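Local coordinates for protein AimR transcriptional regulator (Bacillus phage phi3T, PDB 5ZVV) that activates transcription of the aimX locus as a homodimer, apparently promoting the lytic cycle until the viral arbitrium peptide converts it to an inactive monomer, at residues S86-W91 against F189-S194; N215-N220 against N224-F229; R297-I302 against Y330-G335; Y350-K353 against F359-L362. One frame throughout, in Å; residues are numbered along the deposited sequence.

In the fold
From the N terminus, contact 1 comes first and makes the longest closure: 97 residues, mostly helix, run between its segments before helix 184-203 returns to the end of helix 77-88. Contact 2 follows, folding helix 224-237 back on helix 207-220 across a three-residue turn. Contact 3 closes over 27 residues, pairing helices 291-304 and 324-338 with helix 307-318 between them in sequence. Contact 4 closes over five residues, between the end of helix 341-353 and the chain entering helix 361-369. All four lie in series, none nested or crossed. Contacts 1 and 2 touch, as do 3 and 4, while the centres of contacts in different pairs lie about 27 to 35 Å apart.

Contact 1 (S86-W91 against F189-S194); sequences SDINQW and FKSRVS
A buried salt bridge between D87 and R192, with an aliphatic patch beside it, ties the C-terminal end of helix 77-88 to helix 184-203 in the TPR-like helical array of AimR. R192 does most of the reaching. Its chain leaves the helix with CG anti to the carbonyl carbon (chi1 -72°) and runs extended from CG to NE, which carries the guanidinium across to the other helix. There R192 NH2 donates to D87 OD2 at 2.9 Å, with an N-H...O angle of 155°. The acceptor is the anti lone pair of OD2, the one turned away from the other carboxylate oxygen, and the two flat groups are almost coplanar, 13° apart. I88 lies over one face of the guanidinium, its CB 3.6 Å from R192 NH2, so the charged group has a hydrocarbon floor as well as a carboxylate at its edge. Farther out, I88 CD1 comes within 3.8 Å of R192 CG. The same methyl touches S191 OG at 3.5 Å; that hydroxyl makes its own hydrogen bond to S188 O, back along its helix.

R192 has further partners: NE forms a salt bridge with E84, one turn before I88, and NH1 bonds to Y157 OH. Together with D87 they hold the guanidinium from several directions and would be expected to stabilise its charge in this buried setting. A Schellman motif, with Q90 as the first residue to leave helical geometry, ends helix 77-88. One ordered water finishes the bridge, donating to D87 OD2 at 3.0 Å and accepting from R192 NH1 at 3.1 Å.

Contact 2 (N215-N220 against N224-F229); sequences NRAIEN and NRICFF
A217 and I226 meet where helix 207-220 and helix 224-237 fold back on each other as an alpha-helical hairpin, the kind of unit from which TPR-like arrays are built. Only three residues separate the two helices in the chain.

The apolar part rests on one methyl against another. A217 CB points at the second helix and meets I226 CG2 at 3.9 Å. I226 turns that branch forward by setting CG2 anti to its own backbone N, with CG1 anti to the carbonyl carbon (chi1 -67°). The same methyl also lies 4.1 Å from A217 O, so it rests against backbone as well as side chain. M195 of helix 184-203 touches both A217 and I226, closing a three-helix junction.

Sulfur makes the second kind of contact. C227 SG comes alongside the backbone of the first helix at I218, where the CA atoms of I218 and C227 are 5.4 Å apart, the nearest CA pair of the two segments. The I218 side chain itself passes on to A230, Y231 and I234, farther along helix 224-237.

Polar ties are not exchanged between the two segments; they lead elsewhere. R225 NE bonds to I88 O at the end of helix 77-88, and N224 OD1 accepts from K54 NZ. F228 points away from the first helix and stacks on H262, and the F229 ring meets the same histidine edge-to-face. Back between the two helices, C227 SG lies 4.4 Å from I218 CA.

Contact 3 (R297-I302 against Y330-G335); sequences RAFYYI and YYYYKG
Y333 and F299 carry this contact, with I302 one turn on in support. The two helical segments run almost parallel, 16° apart, with their axes 10.5 Å from each other, and the aromatic rings bridge the gap. Y333 sends CE1 over one face of the F299 ring, toward its rim, where it lies 3.4 Å from F299 CD2. The planes are turned 41° against each other with centroids 4.8 Å apart, an oblique pairing that is neither a stack nor edge-to-face. F299 gets there with CG anti to its backbone N (chi1 -164°), and this leaves its CB above the Y333 ring as an off-centre CH-pi contact, 4.3 Å from the centroid. I302 crosses Y333 at about a right angle and plants its CD1 methyl near the root of that side chain, 3.9 Å from Y333 CB. At the outer end of the F299 ring, CZ meets the edge of the Y332 ring.

Helix 307-318 lies between these two in sequence and touches I302 through A310. Helix 260-277 also packs here, bringing I276 and N275 to F299 and F272 to Y333, while helix 341-353 reaches Y332 through Y344 and S347.

Contact 4 (Y350-K353 against F359-L362); sequences YFKK and FIQL
F359 O accepts a 2.9 Å hydrogen bond from L362 N and at the same time hangs over one face of the F351 ring. The bond reaches three residues back and makes a turn leading into helix 361-369. The contact with the ring comes closest at F351 CE2, 3.5 Å from F359 O, toward the rim rather than the centre. I360 N lies over the same face, so the ring is roofed by the peptide group joining F359 to I360. F351 comes under it with CG anti to its carbonyl carbon (chi1 -82°).

Hydrocarbon contacts lie on the outer part of the ring, where F351 CE1 touches F359 CB at 3.7 Å, and at its root, where F351 CB packs on I360 CB at 3.9 Å. The F359 ring itself goes elsewhere, to meet F329. I360 then stretches its CG1 branch, anti to the backbone N (chi1 -168°), toward K352. The lysine chain bends at chi2 and passes I360 at an oblique angle, with both K352 CG and CE 3.9 Å from I360 CD1.

F329 of helix 324-338 also meets F351, edge-to-face, so it serves both phenylalanines of the contact. K352 NZ goes on to a weak hydrogen bond with I380 O, and the K352 side chain packs on I382 of the second subunit, so this corner reaches the subunit interface. An aromatic ring near the end of one helix, tucked beneath the peptide leading into the next, is consistent with a helical hairpin of a TPR-like fold.

Contact 1 (S86-W91 against F189-S194)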
# COMPACT_ATOMS: atom_id res chain seq x y z
N SER A 86 -18.64 22.18 7.57
CA SER A 86 -18.82 22.42 6.15
C SER A 86 -18.20 21.31 5.32
O SER A 86 -18.81 20.82 4.36
CB SER A 86 -18.21 23.77 5.77
OG SER A 86 -18.48 24.09 4.41
N ASP A 87 -16.99 20.86 5.68
CA ASP A 87 -16.32 19.87 4.86
C ASP A 87 -16.95 18.49 5.01
O ASP A 87 -17.01 17.73 4.04
CB ASP A 87 -14.83 19.81 5.20
CG ASP A 87 -14.08 18.86 4.29
OD1 ASP A 87 -13.83 19.24 3.13
OD2 ASP A 87 -13.75 17.74 4.74
N ILE A 88 -17.41 18.14 6.21
CA ILE A 88 -18.02 16.82 6.37
C ILE A 88 -19.34 16.73 5.61
O ILE A 88 -19.74 15.65 5.17
CB ILE A 88 -18.19 16.46 7.86
CG1 ILE A 88 -18.36 14.95 8.03
CG2 ILE A 88 -19.37 17.20 8.47
CD1 ILE A 88 -18.45 14.49 9.47
N ASN A 89 -20.03 17.86 5.44
CA ASN A 89 -21.23 17.91 4.62
C ASN A 89 -20.93 18.02 3.13
O ASN A 89 -21.87 17.96 2.33
CB ASN A 89 -22.11 19.10 5.04
CG ASN A 89 -22.92 18.82 6.29
OD1 ASN A 89 -23.94 18.13 6.24
ND2 ASN A 89 -22.48 19.37 7.42
N GLN A 90 -19.66 18.17 2.76
CA GLN A 90 -19.24 18.34 1.36
C GLN A 90 -19.82 19.62 0.76
O GLN A 90 -20.20 19.66 -0.42
CB GLN A 90 -19.60 17.12 0.51
CG GLN A 90 -18.79 15.88 0.86
CD GLN A 90 -19.24 14.65 0.09
OE1 GLN A 90 -20.17 14.71 -0.70
NE2 GLN A 90 -18.56 13.53 0.32
N TRP A 91 -19.89 20.68 1.57
CA TRP A 91 -20.25 22.01 1.08
C TRP A 91 -18.98 22.70 0.59
O TRP A 91 -18.44 23.62 1.22
CB TRP A 91 -20.95 22.80 2.18
CG TRP A 91 -22.20 22.16 2.70
CD1 TRP A 91 -22.94 21.18 2.09
CD2 TRP A 91 -22.86 22.45 3.94
NE1 TRP A 91 -24.02 20.85 2.88
CE2 TRP A 91 -24.00 21.61 4.01
CE3 TRP A 91 -22.60 23.33 5.00
CZ2 TRP A 91 -24.87 21.63 5.10
CZ3 TRP A 91 -23.48 23.35 6.07
CH2 TRP A 91 -24.59 22.51 6.12
N PHE A 189 -15.06 13.78 13.88
CA PHE A 189 -13.97 12.90 13.46
C PHE A 189 -14.33 11.44 13.69
O PHE A 189 -14.00 10.57 12.86
CB PHE A 189 -12.69 13.27 14.20
CG PHE A 189 -12.10 14.59 13.78
CD1 PHE A 189 -12.63 15.29 12.71
CD2 PHE A 189 -11.01 15.12 14.45
CE1 PHE A 189 -12.09 16.50 12.32
CE2 PHE A 189 -10.46 16.33 14.06
CZ PHE A 189 -11.00 17.02 12.99
N LYS A 190 -15.01 11.15 14.80
CA LYS A 190 -15.45 9.78 15.06
C LYS A 190 -16.35 9.27 13.94
O LYS A 190 -16.17 8.15 13.45
CB LYS A 190 -16.18 9.70 16.40
CG LYS A 190 -15.27 9.60 17.62
CD LYS A 190 -16.10 9.50 18.90
CE LYS A 190 -15.23 9.47 20.14
NZ LYS A 190 -16.06 9.53 21.38
N SER A 191 -17.32 10.08 13.52
CA SER A 191 -18.19 9.66 12.42
C SER A 191 -17.40 9.43 11.14
O SER A 191 -17.61 8.43 10.44
CB SER A 191 -19.30 10.69 12.21
OG SER A 191 -18.76 11.95 11.84
N ARG A 192 -16.46 10.34 10.83
CA ARG A 192 -15.61 10.16 9.66
C ARG A 192 -14.90 8.81 9.68
O ARG A 192 -15.04 7.99 8.75
CB ARG A 192 -14.58 11.29 9.58
CG ARG A 192 -15.10 12.66 9.18
CD ARG A 192 -13.93 13.64 9.17
NE ARG A 192 -14.31 15.01 8.81
CZ ARG A 192 -14.28 15.49 7.57
NH1 ARG A 192 -13.92 14.71 6.56
NH2 ARG A 192 -14.63 16.74 7.34
N VAL A 193 -14.12 8.56 10.73
CA VAL A 193 -13.36 7.32 10.83
C VAL A 193 -14.29 6.11 10.82
O VAL A 193 -13.96 5.06 10.25
CB VAL A 193 -12.47 7.34 12.08
CG1 VAL A 193 -11.70 6.03 12.22
CG2 VAL A 193 -11.50 8.52 12.01
N SER A 194 -15.48 6.25 11.42
CA SER A 194 -16.44 5.15 11.41
C SER A 194 -16.83 4.79 9.98
O SER A 194 -16.88 3.61 9.62
CB SER A 194 -17.68 5.52 12.22
OG SER A 194 -17.49 5.23 13.60
O HOH W 1 -14.50 15.12 3.55

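Contact 2 (N215-N220 against N224-F229)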
# COMPACT_ATOMS: atom_id res chain seq x y z
N ASN A 215 -23.53 1.49 11.78
CA ASN A 215 -24.49 1.79 12.83
C ASN A 215 -23.91 2.77 13.84
O ASN A 215 -24.61 3.66 14.32
CB ASN A 215 -24.94 0.50 13.52
CG ASN A 215 -26.00 -0.24 12.74
OD1 ASN A 215 -26.93 0.37 12.21
ND2 ASN A 215 -25.87 -1.55 12.67
N ARG A 216 -22.63 2.63 14.16
CA ARG A 216 -22.02 3.57 15.10
C ARG A 216 -21.96 4.97 14.50
O ARG A 216 -22.21 5.97 15.20
CB ARG A 216 -20.62 3.09 15.50
CG ARG A 216 -20.09 3.82 16.70
CD ARG A 216 -18.92 3.12 17.37
NE ARG A 216 -18.47 3.90 18.52
CZ ARG A 216 -17.49 4.80 18.47
NH1 ARG A 216 -17.16 5.48 19.56
NH2 ARG A 216 -16.83 5.01 17.34
N ALA A 217 -21.65 5.07 13.20
CA ALA A 217 -21.68 6.37 12.54
C ALA A 217 -23.07 6.99 12.61
O ALA A 217 -23.21 8.18 12.89
CB ALA A 217 -21.22 6.23 11.09
N ILE A 218 -24.11 6.19 12.35
CA ILE A 218 -25.48 6.69 12.44
C ILE A 218 -25.79 7.15 13.86
O ILE A 218 -26.49 8.14 14.07
CB ILE A 218 -26.48 5.62 11.96
CG1 ILE A 218 -26.36 5.41 10.45
CG2 ILE A 218 -27.90 6.00 12.33
CD1 ILE A 218 -26.98 4.12 9.96
N GLU A 219 -25.28 6.43 14.86
CA GLU A 219 -25.59 6.75 16.25
C GLU A 219 -24.88 8.02 16.71
O GLU A 219 -25.39 8.72 17.58
CB GLU A 219 -25.22 5.57 17.15
CG GLU A 219 -26.11 4.34 16.96
CD GLU A 219 -25.47 3.06 17.46
OE1 GLU A 219 -24.40 3.12 18.10
OE2 GLU A 219 -26.03 1.97 17.19
N ASN A 220 -23.72 8.32 16.14
CA ASN A 220 -22.94 9.48 16.56
C ASN A 220 -23.13 10.71 15.68
O ASN A 220 -22.57 11.76 15.99
CB ASN A 220 -21.45 9.12 16.62
CG ASN A 220 -21.13 8.18 17.76
OD1 ASN A 220 -21.86 8.10 18.75
ND2 ASN A 220 -20.02 7.45 17.63
N ASN A 224 -26.15 14.55 7.06
CA ASN A 224 -26.87 13.82 6.03
C ASN A 224 -25.93 12.92 5.22
O ASN A 224 -26.28 11.78 4.90
CB ASN A 224 -27.61 14.79 5.11
CG ASN A 224 -28.83 15.40 5.77
OD1 ASN A 224 -29.06 16.60 5.69
ND2 ASN A 224 -29.62 14.56 6.43
N ARG A 225 -24.74 13.42 4.88
CA ARG A 225 -23.80 12.63 4.09
C ARG A 225 -23.39 11.36 4.84
O ARG A 225 -23.41 10.25 4.28
CB ARG A 225 -22.57 13.47 3.74
CG ARG A 225 -21.54 12.78 2.85
CD ARG A 225 -20.50 12.01 3.67
NE ARG A 225 -19.49 12.91 4.24
CZ ARG A 225 -18.23 12.95 3.84
NH1 ARG A 225 -17.39 13.80 4.40
NH2 ARG A 225 -17.81 12.13 2.88
N ILE A 226 -23.02 11.51 6.12
CA ILE A 226 -22.58 10.37 6.92
C ILE A 226 -23.67 9.30 6.97
O ILE A 226 -23.43 8.13 6.69
CB ILE A 226 -22.17 10.83 8.33
CG1 ILE A 226 -20.92 11.71 8.27
CG2 ILE A 226 -21.95 9.62 9.25
CD1 ILE A 226 -19.68 10.99 7.77
N CYS A 227 -24.89 9.71 7.33
CA CYS A 227 -25.96 8.73 7.48
C CYS A 227 -26.34 8.11 6.15
O CYS A 227 -26.64 6.91 6.08
CB CYS A 227 -27.18 9.38 8.14
SG CYS A 227 -26.89 9.93 9.83
N PHE A 228 -26.33 8.91 5.08
CA PHE A 228 -26.63 8.38 3.75
C PHE A 228 -25.65 7.27 3.38
O PHE A 228 -26.06 6.16 3.01
CB PHE A 228 -26.59 9.50 2.71
CG PHE A 228 -26.64 9.00 1.29
CD1 PHE A 228 -27.84 8.60 0.72
CD2 PHE A 228 -25.48 8.92 0.53
CE1 PHE A 228 -27.88 8.12 -0.57
CE2 PHE A 228 -25.52 8.45 -0.77
CZ PHE A 228 -26.72 8.05 -1.32
N PHE A 229 -24.35 7.55 3.47
CA PHE A 229 -23.38 6.51 3.13
C PHE A 229 -23.38 5.37 4.13
O PHE A 229 -22.97 4.25 3.79
CB PHE A 229 -21.98 7.11 3.00
CG PHE A 229 -21.77 7.83 1.69
CD1 PHE A 229 -21.72 7.12 0.50
CD2 PHE A 229 -21.64 9.20 1.65
CE1 PHE A 229 -21.54 7.77 -0.70
CE2 PHE A 229 -21.46 9.86 0.45
CZ PHE A 229 -21.41 9.14 -0.73

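Contact 3 (R297-I302 against Y330-G335)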
# COMPACT_ATOMS: atom_id res chain seq x y z
N ARG A 297 -28.14 -0.41 -16.28
CA ARG A 297 -29.18 -0.45 -17.31
C ARG A 297 -29.00 -1.66 -18.22
O ARG A 297 -29.99 -2.31 -18.59
CB ARG A 297 -29.16 0.85 -18.11
CG ARG A 297 -30.19 0.93 -19.22
CD ARG A 297 -30.10 2.27 -19.93
NE ARG A 297 -31.03 2.35 -21.05
CZ ARG A 297 -31.11 3.38 -21.89
NH1 ARG A 297 -30.31 4.43 -21.74
NH2 ARG A 297 -31.99 3.36 -22.88
N ALA A 298 -27.76 -1.97 -18.60
CA ALA A 298 -27.52 -3.16 -19.40
C ALA A 298 -27.86 -4.43 -18.62
O ALA A 298 -28.39 -5.39 -19.19
CB ALA A 298 -26.06 -3.19 -19.87
N PHE A 299 -27.57 -4.44 -17.32
CA PHE A 299 -27.99 -5.54 -16.46
C PHE A 299 -29.50 -5.74 -16.53
O PHE A 299 -29.99 -6.86 -16.76
CB PHE A 299 -27.53 -5.25 -15.03
CG PHE A 299 -27.55 -6.44 -14.10
CD1 PHE A 299 -27.96 -7.69 -14.53
CD2 PHE A 299 -27.14 -6.29 -12.78
CE1 PHE A 299 -27.97 -8.77 -13.66
CE2 PHE A 299 -27.15 -7.36 -11.91
CZ PHE A 299 -27.56 -8.61 -12.35
N TYR A 300 -30.26 -4.65 -16.35
CA TYR A 300 -31.71 -4.72 -16.42
C TYR A 300 -32.18 -5.24 -17.78
O TYR A 300 -33.07 -6.10 -17.85
CB TYR A 300 -32.29 -3.33 -16.15
CG TYR A 300 -33.78 -3.19 -16.39
CD1 TYR A 300 -34.70 -3.70 -15.47
CD2 TYR A 300 -34.26 -2.53 -17.51
CE1 TYR A 300 -36.05 -3.57 -15.68
CE2 TYR A 300 -35.62 -2.40 -17.73
CZ TYR A 300 -36.51 -2.91 -16.81
OH TYR A 300 -37.87 -2.78 -17.02
N TYR A 301 -31.58 -4.75 -18.87
CA TYR A 301 -31.91 -5.26 -20.19
C TYR A 301 -31.65 -6.75 -20.30
O TYR A 301 -32.47 -7.50 -20.85
CB TYR A 301 -31.12 -4.50 -21.26
CG TYR A 301 -31.66 -3.12 -21.57
CD1 TYR A 301 -32.96 -2.76 -21.26
CD2 TYR A 301 -30.85 -2.17 -22.18
CE1 TYR A 301 -33.45 -1.50 -21.54
CE2 TYR A 301 -31.32 -0.90 -22.47
CZ TYR A 301 -32.63 -0.57 -22.15
OH TYR A 301 -33.10 0.69 -22.44
N ILE A 302 -30.51 -7.21 -19.78
CA ILE A 302 -30.17 -8.64 -19.80
C ILE A 302 -31.25 -9.44 -19.09
O ILE A 302 -31.69 -10.49 -19.58
CB ILE A 302 -28.79 -8.88 -19.18
CG1 ILE A 302 -27.68 -8.32 -20.07
CG2 ILE A 302 -28.58 -10.36 -18.91
CD1 ILE A 302 -26.34 -8.25 -19.38
N TYR A 330 -18.34 -5.60 -15.65
CA TYR A 330 -18.53 -5.61 -17.10
C TYR A 330 -18.44 -7.02 -17.66
O TYR A 330 -19.34 -7.47 -18.39
CB TYR A 330 -17.49 -4.69 -17.75
CG TYR A 330 -17.43 -4.74 -19.26
CD1 TYR A 330 -18.27 -3.95 -20.04
CD2 TYR A 330 -16.51 -5.56 -19.91
CE1 TYR A 330 -18.21 -3.99 -21.42
CE2 TYR A 330 -16.44 -5.60 -21.29
CZ TYR A 330 -17.29 -4.82 -22.04
OH TYR A 330 -17.23 -4.86 -23.42
N TYR A 331 -17.36 -7.74 -17.34
CA TYR A 331 -17.24 -9.11 -17.81
C TYR A 331 -18.23 -10.05 -17.14
O TYR A 331 -18.55 -11.10 -17.71
CB TYR A 331 -15.82 -9.61 -17.60
CG TYR A 331 -14.77 -8.87 -18.41
CD1 TYR A 331 -14.47 -9.26 -19.71
CD2 TYR A 331 -14.10 -7.79 -17.87
CE1 TYR A 331 -13.52 -8.58 -20.45
CE2 TYR A 331 -13.14 -7.10 -18.61
CZ TYR A 331 -12.86 -7.51 -19.89
OH TYR A 331 -11.91 -6.83 -20.63
N TYR A 332 -18.73 -9.70 -15.95
CA TYR A 332 -19.83 -10.48 -15.38
C TYR A 332 -21.07 -10.40 -16.26
O TYR A 332 -21.72 -11.41 -16.54
CB TYR A 332 -20.14 -10.03 -13.96
CG TYR A 332 -21.37 -10.70 -13.37
CD1 TYR A 332 -21.37 -12.06 -13.10
CD2 TYR A 332 -22.52 -9.97 -13.09
CE1 TYR A 332 -22.49 -12.68 -12.57
CE2 TYR A 332 -23.64 -10.59 -12.56
CZ TYR A 332 -23.62 -11.94 -12.30
OH TYR A 332 -24.73 -12.55 -11.77
N TYR A 333 -21.42 -9.19 -16.72
CA TYR A 333 -22.58 -9.03 -17.59
C TYR A 333 -22.35 -9.66 -18.95
O TYR A 333 -23.25 -10.32 -19.51
CB TYR A 333 -22.93 -7.55 -17.73
CG TYR A 333 -23.16 -6.86 -16.41
CD1 TYR A 333 -23.94 -7.44 -15.42
CD2 TYR A 333 -22.57 -5.63 -16.14
CE1 TYR A 333 -24.14 -6.82 -14.21
CE2 TYR A 333 -22.77 -5.00 -14.93
CZ TYR A 333 -23.56 -5.60 -13.97
OH TYR A 333 -23.75 -4.97 -12.76
N LYS A 334 -21.15 -9.47 -19.52
CA LYS A 334 -20.81 -10.15 -20.76
C LYS A 334 -20.96 -11.66 -20.62
O LYS A 334 -21.39 -12.34 -21.55
CB LYS A 334 -19.39 -9.80 -21.19
CG LYS A 334 -19.17 -8.32 -21.49
CD LYS A 334 -19.58 -7.97 -22.90
CE LYS A 334 -18.64 -8.61 -23.91
NZ LYS A 334 -18.98 -8.22 -25.30
N GLY A 335 -20.61 -12.20 -19.44
CA GLY A 335 -20.81 -13.62 -19.21
C GLY A 335 -22.27 -13.99 -19.10
O GLY A 335 -22.69 -15.05 -19.58

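Contact 4 (Y350-K353 against F359-L362)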
# COMPACT_ATOMS: atom_id res chain seq x y z
N TYR A 350 -10.53 -9.45 -12.68
CA TYR A 350 -10.60 -8.02 -12.44
C TYR A 350 -11.07 -7.70 -11.03
O TYR A 350 -10.60 -6.73 -10.43
CB TYR A 350 -11.50 -7.36 -13.49
CG TYR A 350 -10.78 -7.12 -14.79
CD1 TYR A 350 -9.78 -6.16 -14.89
CD2 TYR A 350 -11.08 -7.86 -15.93
CE1 TYR A 350 -9.11 -5.93 -16.07
CE2 TYR A 350 -10.41 -7.64 -17.12
CZ TYR A 350 -9.43 -6.68 -17.19
OH TYR A 350 -8.76 -6.46 -18.37
N PHE A 351 -11.99 -8.49 -10.48
CA PHE A 351 -12.33 -8.33 -9.07
C PHE A 351 -11.14 -8.60 -8.17
O PHE A 351 -11.00 -7.98 -7.11
CB PHE A 351 -13.50 -9.25 -8.70
CG PHE A 351 -14.84 -8.69 -9.07
CD1 PHE A 351 -15.19 -7.40 -8.71
CD2 PHE A 351 -15.76 -9.46 -9.77
CE1 PHE A 351 -16.42 -6.88 -9.05
CE2 PHE A 351 -17.00 -8.94 -10.11
CZ PHE A 351 -17.33 -7.65 -9.75
N LYS A 352 -10.26 -9.52 -8.57
CA LYS A 352 -9.03 -9.76 -7.81
C LYS A 352 -8.08 -8.58 -7.93
O LYS A 352 -7.51 -8.13 -6.92
CB LYS A 352 -8.36 -11.04 -8.30
CG LYS A 352 -9.02 -12.32 -7.83
CD LYS A 352 -8.69 -12.59 -6.37
CE LYS A 352 -9.07 -14.01 -6.00
NZ LYS A 352 -8.62 -14.37 -4.62
N LYS A 353 -7.89 -8.06 -9.14
CA LYS A 353 -6.97 -6.95 -9.34
C LYS A 353 -7.43 -5.70 -8.59
O LYS A 353 -6.60 -4.88 -8.19
CB LYS A 353 -6.82 -6.64 -10.83
CG LYS A 353 -5.93 -7.62 -11.58
CD LYS A 353 -5.74 -7.16 -13.02
CE LYS A 353 -4.86 -8.12 -13.81
NZ LYS A 353 -4.69 -7.67 -15.22
N PHE A 359 -17.88 -8.52 -4.18
CA PHE A 359 -18.64 -8.75 -5.41
C PHE A 359 -18.04 -9.84 -6.29
O PHE A 359 -18.66 -10.21 -7.29
CB PHE A 359 -18.77 -7.45 -6.20
CG PHE A 359 -19.63 -6.42 -5.51
CD1 PHE A 359 -21.01 -6.55 -5.50
CD2 PHE A 359 -19.05 -5.34 -4.87
CE1 PHE A 359 -21.79 -5.61 -4.87
CE2 PHE A 359 -19.83 -4.40 -4.24
CZ PHE A 359 -21.21 -4.53 -4.23
N ILE A 360 -16.87 -10.38 -5.93
CA ILE A 360 -16.31 -11.49 -6.69
C ILE A 360 -17.22 -12.71 -6.63
O ILE A 360 -17.09 -13.62 -7.46
CB ILE A 360 -14.89 -11.82 -6.17
CG1 ILE A 360 -14.17 -12.77 -7.13
CG2 ILE A 360 -14.95 -12.41 -4.76
CD1 ILE A 360 -12.74 -13.06 -6.75
N GLN A 361 -18.15 -12.76 -5.68
CA GLN A 361 -19.08 -13.87 -5.64
C GLN A 361 -20.07 -13.83 -6.79
O GLN A 361 -20.69 -14.85 -7.08
CB GLN A 361 -19.84 -13.87 -4.30
CG GLN A 361 -20.67 -12.63 -4.04
CD GLN A 361 -21.29 -12.64 -2.65
OE1 GLN A 361 -22.18 -13.44 -2.36
NE2 GLN A 361 -20.81 -11.75 -1.78
N LEU A 362 -20.22 -12.68 -7.47
CA LEU A 362 -21.12 -12.62 -8.62
C LEU A 362 -20.77 -13.66 -9.67
O LEU A 362 -21.62 -14.52 -9.97
CB LEU A 362 -21.15 -11.20 -9.19
CG LEU A 362 -21.92 -10.12 -8.45
CD1 LEU A 362 -21.74 -8.79 -9.16
CD2 LEU A 362 -23.38 -10.50 -8.39